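Local coordinates for transposon Tn7 transposition protein TnsA (PDB 1T0F) that forms the Tn7 transposase together with TnsB, cutting the 5' DNA strands at the transposon ends with a metal-dependent, restriction-enzyme-like active site, at residues L65-F70 and E177-L182; S72-W75 and D81-E84; S233-L238 and G242-N247. All coordinates share one frame; numbering follows the deposited sequence.

Interaction 1. Residues L65-F70 and E177-L182; sequences LELAVF and ENIEWL
Helix 64-75 meets helix 173-183 with Ala68 and Ile179 as the nearest pair, their CA atoms 7.3 Å apart; Ile179 points at the other helix, while Ala68 lies side-on. Ile179 does most of the touching. Its CG1 branch is anti to its own carbonyl carbon (chi1 -71°) and extended beyond that, which sends CD1 end-on against Ala68. This methyl lies 3.5 Å from Ala68 CB, tighter than ordinary van der Waals contact, and equally near Ala68 CA, so it presses on the backbone as well as on the methyl. The other branch, CG2, comes nearest Leu67, a loose 4.3 Å from Leu67 CD2. The two branches thus reach two consecutive residues of the opposing helix, and the contact is wholly apolar. Ile171 also packs on Ala68, and a bound methylpentanediol lies about 4 Å from the side chain of Ile179. On the other side of helix 64-75, Leu65 and Val69 rest on Val134 of strand 129-134, while the catalytic Glu66 is held through OE1 by Leu62 N and Gln85 NE2. The pair therefore joins the active-site helix of the restriction-enzyme-like nuclease fold to the first helix of the C-terminal part.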
loop_
_atom_site.group_PDB
_atom_site.type_symbol
_atom_site.label_atom_id
_atom_site.label_comp_id
_atom_site.label_asym_id
_atom_site.label_seq_id
_atom_site.Cartn_x
_atom_site.Cartn_y
_atom_site.Cartn_z
ATOM N N LEU A 65 -4.602 -6.004 0.427
ATOM C CA LEU A 65 -3.293 -6.072 1.062
ATOM C C LEU A 65 -2.555 -4.745 0.919
ATOM O O LEU A 65 -1.892 -4.290 1.852
ATOM C CB LEU A 65 -2.460 -7.202 0.457
ATOM C CG LEU A 65 -1.112 -7.450 1.132
ATOM C CD1 LEU A 65 -1.251 -7.377 2.644
ATOM C CD2 LEU A 65 -0.575 -8.826 0.688
ATOM N N GLU A 66 -2.664 -4.129 -0.259
ATOM C CA GLU A 66 -2.025 -2.835 -0.492
ATOM C C GLU A 66 -2.689 -1.791 0.396
ATOM O O GLU A 66 -2.027 -0.884 0.905
ATOM C CB GLU A 66 -2.143 -2.432 -1.964
ATOM C CG GLU A 66 -1.058 -3.049 -2.846
ATOM C CD GLU A 66 -1.246 -2.731 -4.325
ATOM O OE1 GLU A 66 -1.722 -1.617 -4.639
ATOM O OE2 GLU A 66 -0.899 -3.593 -5.169
ATOM N N LEU A 67 -4.002 -1.914 0.572
ATOM C CA LEU A 67 -4.735 -0.997 1.443
ATOM C C LEU A 67 -4.184 -1.110 2.869
ATOM O O LEU A 67 -3.949 -0.099 3.540
ATOM C CB LEU A 67 -6.230 -1.342 1.453
ATOM C CG LEU A 67 -7.116 -0.596 2.462
ATOM C CD1 LEU A 67 -7.129 0.896 2.140
ATOM C CD2 LEU A 67 -8.531 -1.170 2.417
ATOM N N ALA A 68 -3.981 -2.340 3.335
ATOM C CA ALA A 68 -3.463 -2.543 4.693
ATOM C C ALA A 68 -2.084 -1.898 4.882
ATOM O O ALA A 68 -1.812 -1.271 5.910
ATOM C CB ALA A 68 -3.399 -4.031 5.010
ATOM N N VAL A 69 -1.212 -2.050 3.892
ATOM C CA VAL A 69 0.121 -1.468 3.969
ATOM C C VAL A 69 0.029 0.057 3.924
ATOM O O VAL A 69 0.723 0.747 4.671
ATOM C CB VAL A 69 1.030 -1.974 2.813
ATOM C CG1 VAL A 69 2.382 -1.280 2.872
ATOM C CG2 VAL A 69 1.218 -3.488 2.924
ATOM N N PHE A 70 -0.831 0.583 3.056
ATOM C CA PHE A 70 -1.003 2.027 2.963
ATOM C C PHE A 70 -1.475 2.617 4.299
ATOM O O PHE A 70 -0.905 3.589 4.790
ATOM C CB PHE A 70 -2.028 2.392 1.885
ATOM C CG PHE A 70 -2.400 3.848 1.888
ATOM C CD1 PHE A 70 -1.598 4.784 1.249
ATOM C CD2 PHE A 70 -3.508 4.293 2.608
ATOM C CE1 PHE A 70 -1.892 6.147 1.330
ATOM C CE2 PHE A 70 -3.809 5.649 2.698
ATOM C CZ PHE A 70 -2.995 6.577 2.056
ATOM N N GLU A 177 -8.474 -6.556 11.854
ATOM C CA GLU A 177 -9.867 -6.487 12.286
ATOM C C GLU A 177 -10.486 -5.126 11.985
ATOM O O GLU A 177 -11.676 -5.036 11.675
ATOM C CB GLU A 177 -9.998 -6.839 13.780
ATOM C CG GLU A 177 -9.046 -6.125 14.724
ATOM C CD GLU A 177 -9.682 -4.940 15.455
ATOM O OE1 GLU A 177 -10.782 -5.101 16.034
ATOM O OE2 GLU A 177 -9.071 -3.852 15.462
ATOM N N ASN A 178 -9.689 -4.066 12.062
ATOM C CA ASN A 178 -10.217 -2.735 11.759
ATOM C C ASN A 178 -10.579 -2.617 10.285
ATOM O O ASN A 178 -11.591 -2.021 9.938
ATOM C CB ASN A 178 -9.207 -1.640 12.115
ATOM C CG ASN A 178 -9.262 -1.248 13.582
ATOM O OD1 ASN A 178 -10.338 -1.189 14.182
ATOM N ND2 ASN A 178 -8.104 -0.952 14.160
ATOM N N ILE A 179 -9.744 -3.178 9.418
ATOM C CA ILE A 179 -10.001 -3.125 7.980
ATOM C C ILE A 179 -11.238 -3.957 7.648
ATOM O O ILE A 179 -12.031 -3.605 6.774
ATOM C CB ILE A 179 -8.773 -3.642 7.189
ATOM C CG1 ILE A 179 -7.631 -2.620 7.294
ATOM C CG2 ILE A 179 -9.144 -3.898 5.736
ATOM C CD1 ILE A 179 -6.319 -3.079 6.663
ATOM N N GLU A 180 -11.404 -5.061 8.365
ATOM C CA GLU A 180 -12.550 -5.938 8.167
ATOM C C GLU A 180 -13.842 -5.175 8.451
ATOM O O GLU A 180 -14.808 -5.255 7.700
ATOM C CB GLU A 180 -12.443 -7.141 9.105
ATOM C CG GLU A 180 -12.182 -8.462 8.402
ATOM C CD GLU A 180 -11.389 -9.437 9.259
ATOM O OE1 GLU A 180 -11.749 -9.630 10.441
ATOM O OE2 GLU A 180 -10.405 -10.014 8.746
ATOM N N TRP A 181 -13.846 -4.427 9.546
ATOM C CA TRP A 181 -15.020 -3.660 9.929
ATOM C C TRP A 181 -15.235 -2.460 9.010
ATOM O O TRP A 181 -16.346 -2.213 8.540
ATOM C CB TRP A 181 -14.874 -3.195 11.380
ATOM C CG TRP A 181 -16.003 -2.338 11.828
ATOM C CD1 TRP A 181 -17.282 -2.733 12.097
ATOM C CD2 TRP A 181 -15.975 -0.917 11.994
ATOM N NE1 TRP A 181 -18.057 -1.638 12.415
ATOM C CE2 TRP A 181 -17.277 -0.512 12.359
ATOM C CE3 TRP A 181 -14.972 0.057 11.865
ATOM C CZ2 TRP A 181 -17.607 0.829 12.598
ATOM C CZ3 TRP A 181 -15.299 1.388 12.102
ATOM C CH2 TRP A 181 -16.606 1.761 12.465
ATOM N N LEU A 182 -14.166 -1.719 8.746
ATOM C CA LEU A 182 -14.234 -0.536 7.899
ATOM C C LEU A 182 -14.534 -0.794 6.438
ATOM O O LEU A 182 -15.141 0.041 5.775
ATOM C CB LEU A 182 -12.918 0.235 7.955
ATOM C CG LEU A 182 -12.714 1.344 8.973
ATOM C CD1 LEU A 182 -11.340 1.943 8.730
ATOM C CD2 LEU A 182 -13.800 2.414 8.823
#

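Interaction 2. Residues S72-W75 and D81-E84; sequences SLEW and DIRE
Leu73, near the end of helix 64-75, packs on Ile82 of strand 79-87, and the apolar part of the contact centres on one methyl group. Leu73 CB touches the flank of Ile82 CD1 at 3.7 Å, while the end of the methyl is turned more toward Glu74 N, 4.0 Å from it, so that it bears on the helix backbone beside the root of Leu73. With CG1 anti to its carbonyl carbon (chi1 -67°) and the rest of the chain extended, the isoleucine reaches straight out from the strand. Beyond CB, the leucine continues over the sheet to Val120 and Phe130, and Ile82 also touches Phe118 of strand 115-122. This is the helix-on-sheet packing of the PDDEXK nuclease core, in which helix 64-75 runs into strand 79-87 through a short turn and folds back over the mixed sheet that carries the metal-binding residues. An apolar side chain of another protein chain also touches Leu73.

A polar group borders this packing. Glu74 sets out anti to its backbone N, then bends at chi2 (75°), which brings its carboxylate back toward the strand and across Ile82 at about a right angle. Its OE1 stands 4.0 Å from Ile82 CD1, a nonpolar contact for that oxygen, which is hydrogen-bonded to Ser52 OG. OE2 accepts a hydrogen bond from Lys54 N and forms a salt bridge with Lys245. These three partners probably fix the rotation of the carboxylate and compensate its charge in a buried place.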
loop_
_atom_site.group_PDB
_atom_site.type_symbol
_atom_site.label_atom_id
_atom_site.label_comp_id
_atom_site.label_asym_id
_atom_site.label_seq_id
_atom_site.Cartn_x
_atom_site.Cartn_y
_atom_site.Cartn_z
ATOM N N SER A 72 -1.153 1.446 7.231
ATOM C CA SER A 72 -0.077 1.307 8.212
ATOM C C SER A 72 0.986 2.389 8.003
ATOM O O SER A 72 1.524 2.935 8.972
ATOM C CB SER A 72 0.566 -0.084 8.111
ATOM O OG SER A 72 -0.399 -1.112 8.291
ATOM N N LEU A 73 1.301 2.696 6.742
ATOM C CA LEU A 73 2.298 3.726 6.434
ATOM C C LEU A 73 1.802 5.123 6.794
ATOM O O LEU A 73 2.545 5.926 7.363
ATOM C CB LEU A 73 2.657 3.700 4.943
ATOM C CG LEU A 73 3.420 2.481 4.417
ATOM C CD1 LEU A 73 3.455 2.532 2.890
ATOM C CD2 LEU A 73 4.836 2.464 4.995
ATOM N N GLU A 74 0.548 5.406 6.451
ATOM C CA GLU A 74 -0.079 6.706 6.715
ATOM C C GLU A 74 -0.196 6.970 8.219
ATOM O O GLU A 74 -0.289 8.115 8.655
ATOM C CB GLU A 74 -1.462 6.740 6.053
ATOM C CG GLU A 74 -2.271 8.021 6.226
ATOM C CD GLU A 74 -1.783 9.189 5.370
ATOM O OE1 GLU A 74 -1.161 8.962 4.305
ATOM O OE2 GLU A 74 -2.049 10.344 5.756
ATOM N N TRP A 75 -0.184 5.903 9.008
ATOM C CA TRP A 75 -0.268 6.027 10.463
ATOM C C TRP A 75 1.061 6.503 11.076
ATOM O O TRP A 75 1.064 7.215 12.080
ATOM C CB TRP A 75 -0.643 4.677 11.074
ATOM C CG TRP A 75 -0.652 4.670 12.577
ATOM C CD1 TRP A 75 -1.671 5.070 13.395
ATOM C CD2 TRP A 75 0.421 4.271 13.436
ATOM N NE1 TRP A 75 -1.298 4.941 14.715
ATOM C CE2 TRP A 75 -0.018 4.455 14.768
ATOM C CE3 TRP A 75 1.713 3.780 13.211
ATOM C CZ2 TRP A 75 0.791 4.162 15.870
ATOM C CZ3 TRP A 75 2.519 3.487 14.309
ATOM C CH2 TRP A 75 2.052 3.680 15.623
ATOM N N ASP A 81 6.449 10.965 2.462
ATOM C CA ASP A 81 5.792 10.754 1.175
ATOM C C ASP A 81 5.570 9.265 0.939
ATOM O O ASP A 81 6.322 8.424 1.433
ATOM C CB ASP A 81 6.643 11.340 0.040
ATOM C CG ASP A 81 5.869 11.476 -1.274
ATOM O OD1 ASP A 81 4.633 11.265 -1.277
ATOM O OD2 ASP A 81 6.495 11.813 -2.306
ATOM N N ILE A 82 4.510 8.957 0.204
ATOM C CA ILE A 82 4.168 7.583 -0.143
ATOM C C ILE A 82 3.876 7.615 -1.637
ATOM O O ILE A 82 2.916 8.253 -2.068
ATOM C CB ILE A 82 2.902 7.099 0.596
ATOM C CG1 ILE A 82 3.177 7.002 2.103
ATOM C CG2 ILE A 82 2.469 5.728 0.050
ATOM C CD1 ILE A 82 1.920 6.755 2.938
ATOM N N ARG A 83 4.724 6.955 -2.418
ATOM C CA ARG A 83 4.547 6.903 -3.862
ATOM C C ARG A 83 4.210 5.471 -4.280
ATOM O O ARG A 83 5.091 4.628 -4.403
ATOM C CB ARG A 83 5.819 7.404 -4.556
ATOM C CG ARG A 83 5.943 8.948 -4.541
ATOM C CD ARG A 83 7.254 9.453 -5.152
ATOM N NE ARG A 83 8.419 9.206 -4.296
ATOM C CZ ARG A 83 9.684 9.300 -4.703
ATOM N NH1 ARG A 83 9.957 9.628 -5.957
ATOM N NH2 ARG A 83 10.681 9.089 -3.856
ATOM N N GLU A 84 2.922 5.217 -4.488
ATOM C CA GLU A 84 2.436 3.885 -4.854
ATOM C C GLU A 84 2.590 3.586 -6.339
ATOM O O GLU A 84 2.636 4.500 -7.166
ATOM C CB GLU A 84 0.961 3.723 -4.455
ATOM C CG GLU A 84 -0.065 4.428 -5.361
ATOM C CD GLU A 84 -0.306 5.899 -5.010
ATOM O OE1 GLU A 84 0.530 6.514 -4.311
ATOM O OE2 GLU A 84 -1.337 6.447 -5.455
#

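Interaction 3. Residues S233-L238 and G242-N247; sequences SEIRAL and GFIKFN
A Schellman motif closes helix 230-240, and the chain leaving it folds back on the last turns of the helix. Gly242, with positive phi (95°), is the residue at which the helical path breaks; a side chain here would collide with the carbonyl oxygen of the residue before, whereas glycine can adopt this conformation. The carbonyl of Leu238 receives the returning backbone. Its oxygen accepts a weak hydrogen bond from Phe243 N at 2.9 Å, with the N-H bent to 122°, and a straighter one from Ile244 N at 3.3 Å, whose donor sits above the carbonyl plane. Two amides thus share the Leu238 oxygen at the helix end, one of them only weakly.

Once past the turn, the chain enters the short strand 244-245, which pairs antiparallel with strand 261-262 in a two-stranded sheet of the C-terminal part. The side chains of Phe243 and Ile244 both turn back onto the helix. Ile244 makes the broader contact: its extended CG1 branch ends in a CD1 methyl that lies 3.6 Å from Leu238 CB and, tip to tip, 3.7 Å from Ile235 CD1. This methyl fits between residues one helical turn apart, and the Ile235 and Ile244 side chains cross almost perpendicularly. Phe243 approaches the outer end of Leu238 instead, with its CD2 4.0 Å from Leu238 CD2; the methyl meets the ring obliquely.

Leu198 and Leu201 of helix 198-207, together with Leu194, cover Leu238 from outside the pair, and Leu198 also touches Phe243. Tyr51 meets the ring of Phe243 with planes at about 30°, bringing in a residue from strand 48-51.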
loop_
_atom_site.group_PDB
_atom_site.type_symbol
_atom_site.label_atom_id
_atom_site.label_comp_id
_atom_site.label_asym_id
_atom_site.label_seq_id
_atom_site.Cartn_x
_atom_site.Cartn_y
_atom_site.Cartn_z
ATOM N N SER A 233 -22.026 6.213 11.228
ATOM C CA SER A 233 -22.023 5.855 9.810
ATOM C C SER A 233 -21.294 6.914 8.997
ATOM O O SER A 233 -20.614 6.597 8.021
ATOM C CB SER A 233 -23.455 5.681 9.286
ATOM O OG SER A 233 -24.168 6.907 9.290
ATOM N N GLU A 234 -21.429 8.173 9.397
ATOM C CA GLU A 234 -20.754 9.255 8.690
ATOM C C GLU A 234 -19.253 9.175 8.951
ATOM O O GLU A 234 -18.445 9.299 8.033
ATOM C CB GLU A 234 -21.288 10.613 9.149
ATOM C CG GLU A 234 -22.784 10.776 8.972
ATOM C CD GLU A 234 -23.256 12.180 9.295
ATOM O OE1 GLU A 234 -22.786 12.746 10.308
ATOM O OE2 GLU A 234 -24.103 12.713 8.544
ATOM N N ILE A 235 -18.886 8.966 10.212
ATOM C CA ILE A 235 -17.484 8.857 10.596
ATOM C C ILE A 235 -16.857 7.653 9.893
ATOM O O ILE A 235 -15.726 7.715 9.418
ATOM C CB ILE A 235 -17.342 8.687 12.135
ATOM C CG1 ILE A 235 -17.718 9.992 12.838
ATOM C CG2 ILE A 235 -15.923 8.285 12.504
ATOM C CD1 ILE A 235 -16.801 11.150 12.522
ATOM N N ARG A 236 -17.605 6.561 9.830
ATOM C CA ARG A 236 -17.123 5.349 9.193
ATOM C C ARG A 236 -16.802 5.591 7.718
ATOM O O ARG A 236 -15.740 5.190 7.236
ATOM C CB ARG A 236 -18.174 4.242 9.333
ATOM C CG ARG A 236 -17.731 2.875 8.840
ATOM C CD ARG A 236 -18.816 1.832 9.121
ATOM N NE ARG A 236 -18.462 0.505 8.624
ATOM C CZ ARG A 236 -18.268 0.215 7.340
ATOM N NH1 ARG A 236 -18.393 1.160 6.419
ATOM N NH2 ARG A 236 -17.950 -1.021 6.976
ATOM N N ALA A 237 -17.715 6.253 7.010
ATOM C CA ALA A 237 -17.524 6.532 5.588
ATOM C C ALA A 237 -16.350 7.477 5.341
ATOM O O ALA A 237 -15.547 7.260 4.425
ATOM C CB ALA A 237 -18.809 7.116 4.989
ATOM N N LEU A 238 -16.240 8.522 6.158
ATOM C CA LEU A 238 -15.152 9.481 5.999
ATOM C C LEU A 238 -13.806 8.838 6.340
ATOM O O LEU A 238 -12.781 9.165 5.737
ATOM C CB LEU A 238 -15.398 10.708 6.886
ATOM C CG LEU A 238 -16.560 11.600 6.429
ATOM C CD1 LEU A 238 -16.977 12.559 7.550
ATOM C CD2 LEU A 238 -16.134 12.364 5.174
ATOM N N GLY A 242 -10.435 7.898 3.922
ATOM C CA GLY A 242 -9.180 8.535 4.294
ATOM C C GLY A 242 -9.216 9.946 4.855
ATOM O O GLY A 242 -8.184 10.449 5.312
ATOM N N PHE A 243 -10.376 10.596 4.814
ATOM C CA PHE A 243 -10.489 11.958 5.329
ATOM C C PHE A 243 -10.291 11.987 6.839
ATOM O O PHE A 243 -9.913 13.005 7.411
ATOM C CB PHE A 243 -11.831 12.557 4.921
ATOM C CG PHE A 243 -11.958 12.740 3.441
ATOM C CD1 PHE A 243 -11.056 13.549 2.759
ATOM C CD2 PHE A 243 -12.933 12.064 2.720
ATOM C CE1 PHE A 243 -11.115 13.681 1.378
ATOM C CE2 PHE A 243 -13.004 12.188 1.333
ATOM C CZ PHE A 243 -12.090 13.000 0.663
ATOM N N ILE A 244 -10.534 10.847 7.471
ATOM C CA ILE A 244 -10.331 10.706 8.898
ATOM C C ILE A 244 -9.404 9.515 9.087
ATOM O O ILE A 244 -9.613 8.464 8.482
ATOM C CB ILE A 244 -11.652 10.409 9.642
ATOM C CG1 ILE A 244 -12.618 11.583 9.477
ATOM C CG2 ILE A 244 -11.378 10.148 11.127
ATOM C CD1 ILE A 244 -13.987 11.321 10.095
ATOM N N LYS A 245 -8.359 9.688 9.890
ATOM C CA LYS A 245 -7.458 8.585 10.182
ATOM C C LYS A 245 -7.476 8.412 11.701
ATOM O O LYS A 245 -7.790 9.353 12.437
ATOM C CB LYS A 245 -6.044 8.857 9.661
ATOM C CG LYS A 245 -5.455 10.176 10.063
ATOM C CD LYS A 245 -4.358 10.610 9.086
ATOM C CE LYS A 245 -3.043 9.895 9.317
ATOM N NZ LYS A 245 -1.954 10.469 8.452
ATOM N N PHE A 246 -7.167 7.211 12.168
ATOM C CA PHE A 246 -7.203 6.949 13.603
ATOM C C PHE A 246 -6.081 6.015 14.028
ATOM O O PHE A 246 -5.228 5.658 13.222
ATOM C CB PHE A 246 -8.552 6.332 13.975
ATOM C CG PHE A 246 -8.804 4.984 13.341
ATOM C CD1 PHE A 246 -9.103 4.877 11.985
ATOM C CD2 PHE A 246 -8.751 3.822 14.109
ATOM C CE1 PHE A 246 -9.349 3.624 11.399
ATOM C CE2 PHE A 246 -8.994 2.571 13.539
ATOM C CZ PHE A 246 -9.294 2.469 12.178
ATOM N N ASN A 247 -6.070 5.630 15.301
ATOM C CA ASN A 247 -5.039 4.718 15.779
ATOM C C ASN A 247 -5.445 3.311 15.350
ATOM O O ASN A 247 -6.139 2.599 16.083
ATOM C CB ASN A 247 -4.912 4.787 17.308
ATOM C CG ASN A 247 -3.761 3.948 17.827
ATOM O OD1 ASN A 247 -3.053 3.310 17.051
ATOM N ND2 ASN A 247 -3.567 3.944 19.145
#

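In the fold
Along the chain, interaction 2 is nested within the loop closed by interaction 1, and interaction 3 follows both. Helix 64-75 is common to the first two, whose centres lie about 13 Å apart; Phe70 CE1 approaches Ile82 CD1 to 4.2 Å between them. Interaction 3 belongs to the C-terminal part, with its centre about 13 Å from that of interaction 1 and about 17 Å from that of interaction 2. Phe246 packs on Leu182 of helix 173-183, and Arg236 makes a cation-pi contact with Trp181. The Glu74-Lys245 salt bridge (2.7 Å, OE2 to NZ) joins interactions 2 and 3. Helix 64-75 is thus joined both to the nuclease sheet and to the C-terminal part.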